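Local coordinates for translation initiation factor eIF2 assembly protein (Schizosaccharomyces pombe, PDB 4ZGP) that acts as an ATP-dependent chaperone of ATP-grasp fold that binds the gamma subunit of eIF2 so that it can assemble with the alpha and beta subunits, at residues S39-L44 with K233-F238. Sequence-based numbering, arbitrary orientation.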
# COMPACT_ATOMS: atom_id res chain seq x y z
N SER A 39 2.85 -9.75 8.49
CA SER A 39 3.43 -10.75 9.38
C SER A 39 4.70 -10.26 10.06
O SER A 39 4.82 -10.31 11.28
CB SER A 39 3.74 -12.01 8.57
OG SER A 39 4.23 -11.62 7.29
N LEU A 40 5.64 -9.76 9.26
CA LEU A 40 6.87 -9.16 9.79
C LEU A 40 6.66 -8.00 10.74
O LEU A 40 7.37 -7.89 11.74
CB LEU A 40 7.74 -8.64 8.63
CG LEU A 40 8.27 -9.66 7.65
CD1 LEU A 40 9.13 -8.96 6.58
CD2 LEU A 40 9.08 -10.73 8.41
N PHE A 41 5.72 -7.12 10.41
CA PHE A 41 5.66 -5.80 11.00
C PHE A 41 4.33 -5.51 11.70
O PHE A 41 3.92 -4.36 11.79
CB PHE A 41 5.94 -4.76 9.89
CG PHE A 41 7.27 -4.97 9.22
CD1 PHE A 41 8.38 -5.19 9.99
CD2 PHE A 41 7.38 -5.01 7.84
CE1 PHE A 41 9.64 -5.43 9.41
CE2 PHE A 41 8.62 -5.23 7.25
CZ PHE A 41 9.74 -5.44 8.04
N ARG A 42 3.69 -6.57 12.20
CA ARG A 42 2.39 -6.44 12.85
C ARG A 42 2.38 -5.39 13.96
O ARG A 42 1.42 -4.65 14.10
CB ARG A 42 1.95 -7.81 13.42
CG ARG A 42 0.57 -7.82 14.07
CD ARG A 42 0.30 -9.18 14.73
NE ARG A 42 0.68 -10.28 13.84
CZ ARG A 42 -0.17 -10.96 13.08
NH1 ARG A 42 -1.47 -10.69 13.11
NH2 ARG A 42 0.28 -11.93 12.30
N LYS A 43 3.47 -5.30 14.71
CA LYS A 43 3.54 -4.34 15.82
C LYS A 43 3.70 -2.88 15.37
O LYS A 43 3.58 -1.96 16.18
CB LYS A 43 4.69 -4.71 16.75
CG LYS A 43 4.54 -6.08 17.44
CD LYS A 43 5.87 -6.56 18.01
CE LYS A 43 5.81 -8.05 18.36
NZ LYS A 43 7.13 -8.58 18.78
N LEU A 44 3.97 -2.66 14.08
CA LEU A 44 4.28 -1.32 13.57
C LEU A 44 3.19 -0.74 12.68
O LEU A 44 3.26 0.41 12.26
CB LEU A 44 5.59 -1.35 12.78
CG LEU A 44 6.78 -2.07 13.44
CD1 LEU A 44 7.89 -2.28 12.41
CD2 LEU A 44 7.31 -1.28 14.61
N LYS A 233 14.88 1.34 10.92
CA LYS A 233 15.72 0.40 11.68
C LYS A 233 14.92 -0.82 12.10
O LYS A 233 15.47 -1.92 12.25
CB LYS A 233 16.30 1.07 12.93
CG LYS A 233 17.35 2.12 12.63
CD LYS A 233 17.76 2.81 13.93
CE LYS A 233 18.85 3.85 13.68
NZ LYS A 233 18.38 4.99 12.83
N LYS A 234 13.62 -0.63 12.28
CA LYS A 234 12.76 -1.75 12.67
C LYS A 234 12.27 -2.59 11.48
O LYS A 234 11.56 -3.58 11.67
CB LYS A 234 11.55 -1.22 13.45
CG LYS A 234 11.93 -0.66 14.82
CD LYS A 234 10.72 -0.03 15.48
CE LYS A 234 11.13 0.83 16.66
NZ LYS A 234 10.02 1.75 17.02
N LEU A 235 12.65 -2.20 10.27
CA LEU A 235 12.25 -2.93 9.05
C LEU A 235 13.38 -3.85 8.59
O LEU A 235 13.45 -4.27 7.43
CB LEU A 235 11.85 -1.95 7.93
CG LEU A 235 10.71 -0.97 8.27
CD1 LEU A 235 10.35 -0.08 7.08
CD2 LEU A 235 9.43 -1.66 8.77
N ASP A 236 14.27 -4.15 9.53
CA ASP A 236 15.48 -4.94 9.26
C ASP A 236 15.18 -6.33 8.69
O ASP A 236 16.04 -6.93 8.05
CB ASP A 236 16.31 -5.08 10.54
CG ASP A 236 15.53 -5.68 11.69
OD1 ASP A 236 14.67 -4.97 12.27
OD2 ASP A 236 15.78 -6.86 12.05
N THR A 237 13.97 -6.84 8.92
CA THR A 237 13.64 -8.18 8.43
C THR A 237 13.11 -8.17 7.00
O THR A 237 12.88 -9.22 6.41
CB THR A 237 12.58 -8.85 9.33
OG1 THR A 237 11.53 -7.90 9.58
CG2 THR A 237 13.19 -9.26 10.65
N PHE A 238 12.89 -6.98 6.43
CA PHE A 238 12.43 -6.94 5.06
C PHE A 238 13.59 -7.45 4.18
O PHE A 238 14.73 -7.05 4.38
CB PHE A 238 11.97 -5.53 4.62
CG PHE A 238 11.25 -5.56 3.33
CD1 PHE A 238 9.96 -6.08 3.27
CD2 PHE A 238 11.87 -5.17 2.15
CE1 PHE A 238 9.28 -6.17 2.06
CE2 PHE A 238 11.20 -5.25 0.94
CZ PHE A 238 9.90 -5.75 0.90
O HOH W 1 10.07 -8.56 11.71
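Thr237 OG1 shares a water with Leu40 O: the water lies 2.7 Å from OG1 and gives a 2.8 Å hydrogen bond to Leu40 O, the one polar bridge across a contact that has no direct hydrogen bond. A chi1 of 46° sets this hydroxyl between the threonine's own N and carbonyl carbon, alongside Phe41 CE1 at 3.1 Å. A short side chain with a hydroxyl suits the place, reaching the water beside the Phe41 rim while Leu40 CD2 packs against it.

The flat ring of Phe41 is the apolar centre, fitting between two aliphatic groups. Leu235 CD2 stands over the middle of one face, 3.7 Å from the centroid and only 5° off the normal, a CH-pi contact; Leu40 CB covers the opposite face. The ring's rim reaches the type I turn 235-238, with Phe238 N near its plane. Replacing Phe41 by an alanine is likely to open a gap between Leu40 and Leu235 and leave the Leu235 methyl without its aromatic face. Farther along, Leu44 packs on the aliphatic part of Lys234, CD2 touching CD at 3.7 Å.

The contact thus joins helix 34-40 and the residues after it to the loop between helix 221-233 and strand 243-250. Phe41 and Leu235 both rest on Leu256 of strand 253-261, an outermost strand of the five-stranded mixed sheet, to which Leu44 is hydrogen-bonded through its backbone, and Phe238 packs on Ile259 and Phe243.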